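Local structure of colicin-B (Escherichia coli, 1RH1) at residues V143-Q146 / L147-T151; Q296-E299 / A300-N303; G438-G441 / P442-L445. The protein is a channel-forming toxin that depolarises the cytoplasmic membrane of Escherichia coli and closely related bacteria, dissipating the energy of the cell. All coordinates share one frame; numbering follows the deposited sequence.

In the fold
Interactions 1 and 2 belong to the N-terminal part of colicin B, interaction 3 to the pore-forming part; the centres of interactions 1 and 3 lie about 66 Å apart, on opposite sides of the centre of the chain. All three are partly buried local contacts. Interaction 1 joins a strand end to a short helix through glutamine amides. Residues 296-303, interaction 2, are ordinary helix near the start of the long helix 291-340; buried Arg-297 and Glu-301 are held by partners in nearby strands and loops, while the exposed side has weak side-chain bonds. In 438-445, interaction 3, a loop starts a helix, and tryptophan, leucine and methionine replace polar groups on the inner face.

Interaction 1: residues V143-Q146 / L147-T151; sequences VTQQ and LEQVT
Gln-146 and Gln-149 clasp each other in a local turn contact, where the end of strand 139-146 gives way to a short, weakly bonded helix. Gln-149 OE1 takes two N-H groups of Gln-146: the backbone N at 3.1 Å and the side-chain NE2, also at 3.1 Å. The two donors use the oxygen differently. The backbone N lies only modestly out of the carbonyl plane, whereas NE2 sits above that plane, with an N-H direction that is nearly straight at 169°. The oxygen falls in the plane of the Gln-146 amide, and the two amides stand almost perpendicular, 86° apart. The chain of Gln-149 is extended beyond CG (chi2 173°), which gives it the length to reach back to the residue three before it. In return, Gln-149 N makes a weak bond to Gln-146 O at 3.0 Å, so that the two residues are tied by bonds in both directions.

Within the mixed sheet, strand 139-146 runs antiparallel to strands 70-73 and 281-286, and Gln-145 keeps its backbone bonding with Tyr-282. A glutamine is well suited to position 149, having a carbonyl that can accept from both a main-chain and a side-chain donor without bringing in charge.

Beside the amides lies an apolar contact. Val-150 CG1 lies 3.8 Å from Gln-145 CB and also meets its CG, a methyl of the branched side chain against the CB-CG stem of Gln-145. Leu-147 turns its side chain off the strand, onto Leu-158 and Pro-280. Glu-148 is exposed, its OE1 coming 3.7 Å from Gln-146 CB. Beyond the turn, Thr-151 OG1 is hydrogen-bonded to Pro-166 O.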
ATOM      1  N   VAL A 143      10.135  23.392  -5.937  1.00  4.77           N
ATOM      2  CA  VAL A 143       9.101  23.588  -6.955  1.00  5.96           C
ATOM      3  C   VAL A 143       7.890  24.135  -6.250  1.00  6.11           C
ATOM      4  O   VAL A 143       7.544  23.744  -5.138  1.00  7.45           O
ATOM      5  CB  VAL A 143       8.579  22.319  -7.652  1.00  5.26           C
ATOM      6  CG1 VAL A 143       8.350  22.675  -9.106  1.00  4.34           C
ATOM      7  CG2 VAL A 143       9.531  21.139  -7.513  1.00 12.85           C
ATOM      8  N   THR A 144       7.197  25.015  -6.941  1.00  7.41           N
ATOM      9  CA  THR A 144       6.070  25.696  -6.356  1.00  7.79           C
ATOM     10  C   THR A 144       4.825  25.531  -7.190  1.00  5.72           C
ATOM     11  O   THR A 144       4.891  25.319  -8.400  1.00  8.64           O
ATOM     12  CB  THR A 144       6.611  27.131  -6.183  1.00 10.64           C
ATOM     13  OG1 THR A 144       6.917  27.100  -4.798  1.00 13.28           O
ATOM     14  CG2 THR A 144       5.744  28.321  -6.527  1.00  9.05           C
ATOM     15  N   GLN A 145       3.683  25.547  -6.506  1.00  4.89           N
ATOM     16  CA  GLN A 145       2.366  25.506  -7.128  1.00  2.91           C
ATOM     17  C   GLN A 145       1.323  26.297  -6.345  1.00  4.10           C
ATOM     18  O   GLN A 145       1.247  26.199  -5.118  1.00  3.92           O
ATOM     19  CB  GLN A 145       1.815  24.111  -7.216  1.00  4.26           C
ATOM     20  CG  GLN A 145       2.424  23.110  -8.149  1.00  6.15           C
ATOM     21  CD  GLN A 145       1.984  23.269  -9.581  1.00  7.04           C
ATOM     22  OE1 GLN A 145       2.467  24.143 -10.286  1.00  9.61           O
ATOM     23  NE2 GLN A 145       1.078  22.416 -10.042  1.00  9.60           N
ATOM     24  N   GLN A 146       0.474  27.070  -7.026  1.00  2.00           N
ATOM     25  CA  GLN A 146      -0.666  27.726  -6.393  1.00  6.34           C
ATOM     26  C   GLN A 146      -1.623  26.706  -5.746  1.00  3.65           C
ATOM     27  O   GLN A 146      -1.703  25.577  -6.246  1.00  3.09           O
ATOM     28  CB  GLN A 146      -1.400  28.525  -7.444  1.00  6.57           C
ATOM     29  CG  GLN A 146      -0.637  29.740  -7.931  1.00 10.33           C
ATOM     30  CD  GLN A 146      -1.189  30.272  -9.244  1.00 15.20           C
ATOM     31  OE1 GLN A 146      -1.555  31.441  -9.395  1.00 14.72           O
ATOM     32  NE2 GLN A 146      -1.231  29.390 -10.245  1.00 22.94           N
ATOM     33  N   LEU A 147      -2.364  27.051  -4.667  1.00  6.11           N
ATOM     34  CA  LEU A 147      -3.190  26.087  -3.939  1.00  4.66           C
ATOM     35  C   LEU A 147      -4.121  25.259  -4.806  1.00  9.03           C
ATOM     36  O   LEU A 147      -4.136  24.022  -4.779  1.00  9.63           O
ATOM     37  CB  LEU A 147      -4.069  26.759  -2.901  1.00  2.00           C
ATOM     38  CG  LEU A 147      -4.852  25.775  -2.024  1.00  2.00           C
ATOM     39  CD1 LEU A 147      -3.925  25.184  -0.995  1.00  2.00           C
ATOM     40  CD2 LEU A 147      -5.989  26.460  -1.322  1.00  2.83           C
ATOM     41  N   GLU A 148      -4.857  26.009  -5.621  1.00 10.10           N
ATOM     42  CA  GLU A 148      -5.820  25.435  -6.520  1.00  9.48           C
ATOM     43  C   GLU A 148      -5.217  24.510  -7.535  1.00  6.28           C
ATOM     44  O   GLU A 148      -5.935  23.595  -7.897  1.00 11.50           O
ATOM     45  CB  GLU A 148      -6.603  26.532  -7.241  1.00 14.40           C
ATOM     46  CG  GLU A 148      -5.867  27.743  -7.819  1.00 24.72           C
ATOM     47  CD  GLU A 148      -5.528  28.902  -6.861  1.00 34.66           C
ATOM     48  OE1 GLU A 148      -4.861  29.845  -7.312  1.00 37.03           O
ATOM     49  OE2 GLU A 148      -5.928  28.888  -5.685  1.00 40.87           O
ATOM     50  N   GLN A 149      -3.962  24.637  -7.985  1.00  5.39           N
ATOM     51  CA  GLN A 149      -3.398  23.673  -8.924  1.00  5.13           C
ATOM     52  C   GLN A 149      -3.139  22.305  -8.314  1.00  3.17           C
ATOM     53  O   GLN A 149      -3.004  21.350  -9.079  1.00  7.25           O
ATOM     54  CB  GLN A 149      -2.073  24.124  -9.497  1.00  8.29           C
ATOM     55  CG  GLN A 149      -2.121  25.352 -10.374  1.00 12.16           C
ATOM     56  CD  GLN A 149      -0.734  25.853 -10.782  1.00 13.12           C
ATOM     57  OE1 GLN A 149      -0.012  26.529 -10.041  1.00  7.50           O
ATOM     58  NE2 GLN A 149      -0.358  25.527 -12.019  1.00 16.49           N
ATOM     59  N   VAL A 150      -3.044  22.144  -6.981  1.00  5.14           N
ATOM     60  CA  VAL A 150      -2.816  20.820  -6.386  1.00  2.78           C
ATOM     61  C   VAL A 150      -3.999  20.310  -5.602  1.00  3.73           C
ATOM     62  O   VAL A 150      -3.995  19.142  -5.215  1.00  4.04           O
ATOM     63  CB  VAL A 150      -1.613  20.778  -5.418  1.00  2.00           C
ATOM     64  CG1 VAL A 150      -0.438  21.296  -6.179  1.00  2.00           C
ATOM     65  CG2 VAL A 150      -1.785  21.632  -4.187  1.00  2.00           C
ATOM     66  N   THR A 151      -4.996  21.166  -5.338  1.00  2.49           N
ATOM     67  CA  THR A 151      -6.174  20.777  -4.585  1.00  2.00           C
ATOM     68  C   THR A 151      -7.373  21.688  -4.815  1.00  4.90           C
ATOM     69  O   THR A 151      -7.207  22.878  -5.100  1.00  2.00           O
ATOM     70  CB  THR A 151      -5.761  20.732  -3.104  1.00  2.00           C
ATOM     71  OG1 THR A 151      -6.886  20.281  -2.376  1.00  2.00           O
ATOM     72  CG2 THR A 151      -5.277  22.064  -2.587  1.00  3.45           C
TER

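Interaction 2: residues Q296-E299 / A300-N303; sequences QRQE and AENN
Asn-303 N gives its hydrogen to Glu-299 O at 2.7 Å, the shortest of four successive i to i+4 bonds that make this piece regular α-helix. Another joins Asn-302 N to Gln-298 O at 2.9 Å, and the side chains of the same two residues follow the backbone. Gln-298 NE2 donates weakly to Asn-302 OD1 at 3.2 Å, with the two amide planes only 28° apart. With CG opposite the backbone N (chi1 -163°), CB of Gln-298 points away from 300-303, and the bend at chi2 (52°) brings the amide back to Asn-302. There NE2 also packs 3.1 Å from Glu-301 CB. At the other end OE1 accepts from Gly-178 N, consistent with the amide lying this way round. A glutamine, with donor and acceptor together, serves both partners.

On its other side Asn-302 ND2 reaches Glu-299 OE1 in a second weak bond of 3.4 Å. The two chains run side by side, yet the carboxylate and the amide are turned nearly at right angles. These polar groups belong to the outward side of helix 291-340, the long helix that leads from the N-terminal part to the pore-forming domain.

The inward side is different. Arg-297 and Glu-301 are buried, and although Arg-297 NE lies 4.4 Å from Glu-301 OE1, the oxygen lies off the plane of the guanidinium, so only the opposite charges are near. Each has firmer partners: the fully extended arginine reaches Asp-173 in a salt bridge and Thr-260 O, while Glu-301 OE2 accepts from Tyr-259 N. Ala-300 is a small residue where Trp-22 of the TonB box, on strand 20-22, packs against the helix; Ala-300 CB rests 3.4 Å from Arg-297 O.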
ATOM      1  N   GLN A 296      21.736   2.762  -4.367  1.00 13.24           N
ATOM      2  CA  GLN A 296      21.202   2.399  -3.060  1.00 16.70           C
ATOM      3  C   GLN A 296      19.693   2.427  -3.052  1.00 17.14           C
ATOM      4  O   GLN A 296      19.051   1.491  -2.567  1.00 16.81           O
ATOM      5  CB  GLN A 296      21.593   3.351  -1.953  1.00 21.36           C
ATOM      6  CG  GLN A 296      22.874   3.167  -1.174  1.00 29.29           C
ATOM      7  CD  GLN A 296      22.739   3.887   0.166  1.00 33.68           C
ATOM      8  OE1 GLN A 296      23.389   4.900   0.439  1.00 35.86           O
ATOM      9  NE2 GLN A 296      21.856   3.376   1.033  1.00 33.72           N
ATOM     10  N   ARG A 297      19.179   3.553  -3.594  1.00 15.48           N
ATOM     11  CA  ARG A 297      17.749   3.806  -3.668  1.00 12.16           C
ATOM     12  C   ARG A 297      17.082   2.962  -4.734  1.00 11.61           C
ATOM     13  O   ARG A 297      15.925   2.587  -4.550  1.00  9.77           O
ATOM     14  CB  ARG A 297      17.442   5.278  -3.971  1.00 12.52           C
ATOM     15  CG  ARG A 297      15.947   5.566  -3.825  1.00 13.76           C
ATOM     16  CD  ARG A 297      15.643   7.039  -3.909  1.00 15.00           C
ATOM     17  NE  ARG A 297      14.227   7.310  -3.701  1.00 12.74           N
ATOM     18  CZ  ARG A 297      13.736   8.548  -3.792  1.00 14.31           C
ATOM     19  NH1 ARG A 297      14.501   9.608  -4.078  1.00 12.99           N
ATOM     20  NH2 ARG A 297      12.446   8.728  -3.575  1.00 12.69           N
ATOM     21  N   GLN A 298      17.775   2.630  -5.828  1.00  8.79           N
ATOM     22  CA  GLN A 298      17.156   1.793  -6.830  1.00  7.22           C
ATOM     23  C   GLN A 298      16.948   0.370  -6.351  1.00 10.00           C
ATOM     24  O   GLN A 298      15.982  -0.252  -6.778  1.00 10.58           O
ATOM     25  CB  GLN A 298      17.975   1.753  -8.093  1.00  2.00           C
ATOM     26  CG  GLN A 298      17.128   1.241  -9.242  1.00  2.00           C
ATOM     27  CD  GLN A 298      15.804   1.984  -9.394  1.00  4.16           C
ATOM     28  OE1 GLN A 298      15.711   3.053 -10.007  1.00  4.30           O
ATOM     29  NE2 GLN A 298      14.754   1.410  -8.814  1.00  2.00           N
ATOM     30  N   GLU A 299      17.796  -0.163  -5.454  1.00 11.92           N
ATOM     31  CA  GLU A 299      17.564  -1.500  -4.932  1.00 14.74           C
ATOM     32  C   GLU A 299      16.513  -1.447  -3.852  1.00 15.71           C
ATOM     33  O   GLU A 299      15.716  -2.374  -3.729  1.00 12.39           O
ATOM     34  CB  GLU A 299      18.849  -2.107  -4.372  1.00 16.93           C
ATOM     35  CG  GLU A 299      19.959  -2.234  -5.436  1.00 30.15           C
ATOM     36  CD  GLU A 299      19.559  -2.682  -6.866  1.00 37.45           C
ATOM     37  OE1 GLU A 299      18.878  -3.715  -7.030  1.00 38.53           O
ATOM     38  OE2 GLU A 299      19.942  -1.979  -7.820  1.00 39.05           O
ATOM     39  N   ALA A 300      16.469  -0.328  -3.113  1.00 12.67           N
ATOM     40  CA  ALA A 300      15.439  -0.098  -2.110  1.00 11.50           C
ATOM     41  C   ALA A 300      14.061  -0.089  -2.779  1.00 10.91           C
ATOM     42  O   ALA A 300      13.078  -0.609  -2.242  1.00 10.13           O
ATOM     43  CB  ALA A 300      15.683   1.242  -1.433  1.00 11.24           C
ATOM     44  N   GLU A 301      14.072   0.474  -3.999  1.00  7.13           N
ATOM     45  CA  GLU A 301      12.932   0.544  -4.878  1.00  9.80           C
ATOM     46  C   GLU A 301      12.495  -0.801  -5.394  1.00  9.91           C
ATOM     47  O   GLU A 301      11.349  -1.211  -5.185  1.00  9.23           O
ATOM     48  CB  GLU A 301      13.220   1.387  -6.082  1.00  8.27           C
ATOM     49  CG  GLU A 301      13.028   2.855  -5.839  1.00 12.85           C
ATOM     50  CD  GLU A 301      11.592   3.310  -5.660  1.00 14.53           C
ATOM     51  OE1 GLU A 301      11.401   4.522  -5.561  1.00 15.26           O
ATOM     52  OE2 GLU A 301      10.671   2.486  -5.637  1.00 19.01           O
ATOM     53  N   ASN A 302      13.467  -1.456  -6.060  1.00  7.76           N
ATOM     54  CA  ASN A 302      13.320  -2.768  -6.642  1.00  5.76           C
ATOM     55  C   ASN A 302      12.846  -3.732  -5.595  1.00 10.97           C
ATOM     56  O   ASN A 302      11.932  -4.500  -5.869  1.00 15.74           O
ATOM     57  CB  ASN A 302      14.625  -3.256  -7.182  1.00  7.41           C
ATOM     58  CG  ASN A 302      15.047  -2.601  -8.493  1.00 14.01           C
ATOM     59  OD1 ASN A 302      14.364  -1.734  -9.052  1.00 16.01           O
ATOM     60  ND2 ASN A 302      16.213  -3.005  -9.013  1.00 14.47           N
ATOM     61  N   ASN A 303      13.388  -3.670  -4.380  1.00 11.25           N
ATOM     62  CA  ASN A 303      12.929  -4.536  -3.314  1.00  9.40           C
ATOM     63  C   ASN A 303      11.550  -4.202  -2.794  1.00 10.26           C
ATOM     64  O   ASN A 303      10.799  -5.140  -2.560  1.00 11.59           O
ATOM     65  CB  ASN A 303      13.877  -4.495  -2.138  1.00 10.25           C
ATOM     66  CG  ASN A 303      15.186  -5.248  -2.328  1.00 14.56           C
ATOM     67  OD1 ASN A 303      16.003  -5.177  -1.416  1.00 13.66           O
ATOM     68  ND2 ASN A 303      15.466  -5.971  -3.428  1.00 14.12           N
TER

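Interaction 3: residues G438-G441 / P442-L445; sequences GNWG and PLML
Trp-440 and Leu-443 form the close-packed, buried side of this helix start, Asn-439 and Leu-445 its exposed side. The indole and the leucine lie alongside each other and point the same way; Leu-443 CD1 meets the ring at its edge, near its plane, 3.7 Å from Trp-440 CE3. Met-444 CG lies against Trp-440 O at 3.2 Å and only grazes Trp-440 CB; its bent chain then leads off to helix 366-376, where Ile-373 touches both Met-444 and Trp-440. Tyr-435 adds an edge-to-face ring contact to the indole, and Leu-443 reaches Ile-427 of helix 420-435. Large apolar side chains suit this face because it is buried between helices of the pore-forming domain.

The outer side differs in exposure, though its Asn-439/Pro-442 part is nevertheless close. Gly-438, with positive phi, leaves the preceding helical path, and Asn-439 then makes an Asx turn: OD1 takes the N-H of Gly-441 at 3.0 Å, and that N lies in the plane of the Asn-439 side-chain carbonyl. A chi1 of -174° swings the amide towards Gly-441. The same oxygen rests 3.0 Å from Pro-442 CD. Gly-441, without a side chain, leaves room for Asn-439 OD1. Leu-445 CB lies 3.0 Å from Gly-441 O.

Trp-440 occupies the N-cap position, and its backbone carbonyl starts the helical bonding: Met-444 N meets Trp-440 O at 2.9 Å and 164°, while Leu-443 N gives the same oxygen a weak bond. Leu-445 N continues the ladder to Gly-441 O. In the first turn, where N-H groups have no earlier helical carbonyl to meet, the chemistry leaves little to satisfy: Pro-442 has no N-H, and that of Gly-441 is taken up by Asn-439 OD1.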
ATOM      1  N   GLY A 438     -12.215 -46.005  10.342  1.00  2.52           N
ATOM      2  CA  GLY A 438     -12.692 -45.184  11.445  1.00  6.37           C
ATOM      3  C   GLY A 438     -11.541 -44.418  12.081  1.00  9.49           C
ATOM      4  O   GLY A 438     -11.658 -43.953  13.225  1.00 14.87           O
ATOM      5  N   ASN A 439     -10.431 -44.312  11.322  1.00  6.33           N
ATOM      6  CA  ASN A 439      -9.246 -43.592  11.727  1.00  3.17           C
ATOM      7  C   ASN A 439      -9.071 -42.360  10.864  1.00  2.00           C
ATOM      8  O   ASN A 439      -8.507 -42.397   9.765  1.00  3.18           O
ATOM      9  CB  ASN A 439      -8.049 -44.511  11.594  1.00  6.99           C
ATOM     10  CG  ASN A 439      -6.719 -43.978  12.112  1.00  7.66           C
ATOM     11  OD1 ASN A 439      -6.455 -42.785  12.119  1.00  6.57           O
ATOM     12  ND2 ASN A 439      -5.813 -44.842  12.550  1.00  8.09           N
ATOM     13  N   TRP A 440      -9.538 -41.231  11.398  1.00  2.00           N
ATOM     14  CA  TRP A 440      -9.399 -39.971  10.682  1.00  3.20           C
ATOM     15  C   TRP A 440      -8.089 -39.251  10.958  1.00  2.78           C
ATOM     16  O   TRP A 440      -7.858 -38.131  10.503  1.00  3.59           O
ATOM     17  CB  TRP A 440     -10.581 -39.075  11.030  1.00  2.00           C
ATOM     18  CG  TRP A 440     -11.863 -39.729  10.556  1.00  2.00           C
ATOM     19  CD1 TRP A 440     -12.662 -40.396  11.435  1.00  5.42           C
ATOM     20  CD2 TRP A 440     -12.329 -39.791   9.274  1.00  2.31           C
ATOM     21  NE1 TRP A 440     -13.640 -40.896  10.729  1.00  6.27           N
ATOM     22  CE2 TRP A 440     -13.478 -40.556   9.445  1.00  3.43           C
ATOM     23  CE3 TRP A 440     -11.982 -39.327   8.012  1.00  2.00           C
ATOM     24  CZ2 TRP A 440     -14.304 -40.876   8.370  1.00  2.00           C
ATOM     25  CZ3 TRP A 440     -12.803 -39.638   6.931  1.00  4.42           C
ATOM     26  CH2 TRP A 440     -13.955 -40.408   7.111  1.00  3.62           C
ATOM     27  N   GLY A 441      -7.206 -39.916  11.700  1.00  2.00           N
ATOM     28  CA  GLY A 441      -5.886 -39.412  12.022  1.00  2.23           C
ATOM     29  C   GLY A 441      -5.069 -39.105  10.776  1.00  2.00           C
ATOM     30  O   GLY A 441      -4.669 -37.963  10.627  1.00  4.65           O
ATOM     31  N   PRO A 442      -4.804 -39.999   9.824  1.00  2.00           N
ATOM     32  CA  PRO A 442      -4.159 -39.684   8.555  1.00  3.35           C
ATOM     33  C   PRO A 442      -4.738 -38.529   7.764  1.00  3.28           C
ATOM     34  O   PRO A 442      -3.997 -37.801   7.108  1.00  6.16           O
ATOM     35  CB  PRO A 442      -4.199 -40.983   7.808  1.00  3.10           C
ATOM     36  CG  PRO A 442      -5.243 -41.794   8.543  1.00  6.47           C
ATOM     37  CD  PRO A 442      -4.934 -41.431   9.963  1.00  2.00           C
ATOM     38  N   LEU A 443      -6.054 -38.335   7.858  1.00  4.65           N
ATOM     39  CA  LEU A 443      -6.698 -37.231   7.174  1.00  3.71           C
ATOM     40  C   LEU A 443      -6.397 -35.931   7.868  1.00  2.00           C
ATOM     41  O   LEU A 443      -6.002 -34.993   7.179  1.00  7.95           O
ATOM     42  CB  LEU A 443      -8.217 -37.332   7.148  1.00  4.22           C
ATOM     43  CG  LEU A 443      -9.050 -36.909   5.939  1.00  2.00           C
ATOM     44  CD1 LEU A 443     -10.331 -36.347   6.475  1.00  2.00           C
ATOM     45  CD2 LEU A 443      -8.384 -35.855   5.087  1.00  2.00           C
ATOM     46  N   MET A 444      -6.597 -35.851   9.186  1.00  2.00           N
ATOM     47  CA  MET A 444      -6.431 -34.587   9.883  1.00  2.00           C
ATOM     48  C   MET A 444      -4.980 -34.178   9.994  1.00  2.00           C
ATOM     49  O   MET A 444      -4.624 -33.009   9.946  1.00  2.00           O
ATOM     50  CB  MET A 444      -7.072 -34.697  11.258  1.00  3.75           C
ATOM     51  CG  MET A 444      -8.568 -35.091  11.137  1.00  5.39           C
ATOM     52  SD  MET A 444      -9.562 -34.108   9.990  1.00  2.00           S
ATOM     53  CE  MET A 444     -10.388 -33.124  11.178  1.00  2.00           C
ATOM     54  N   LEU A 445      -4.116 -35.174   9.994  1.00  2.00           N
ATOM     55  CA  LEU A 445      -2.682 -34.987  10.092  1.00  4.98           C
ATOM     56  C   LEU A 445      -2.052 -34.474   8.806  1.00  2.44           C
ATOM     57  O   LEU A 445      -1.109 -33.699   8.825  1.00  5.35           O
ATOM     58  CB  LEU A 445      -2.104 -36.334  10.522  1.00  8.12           C
ATOM     59  CG  LEU A 445      -0.727 -36.531  11.143  1.00  8.50           C
ATOM     60  CD1 LEU A 445      -0.501 -35.579  12.307  1.00  6.26           C
ATOM     61  CD2 LEU A 445      -0.627 -38.001  11.575  1.00  6.49           C
TER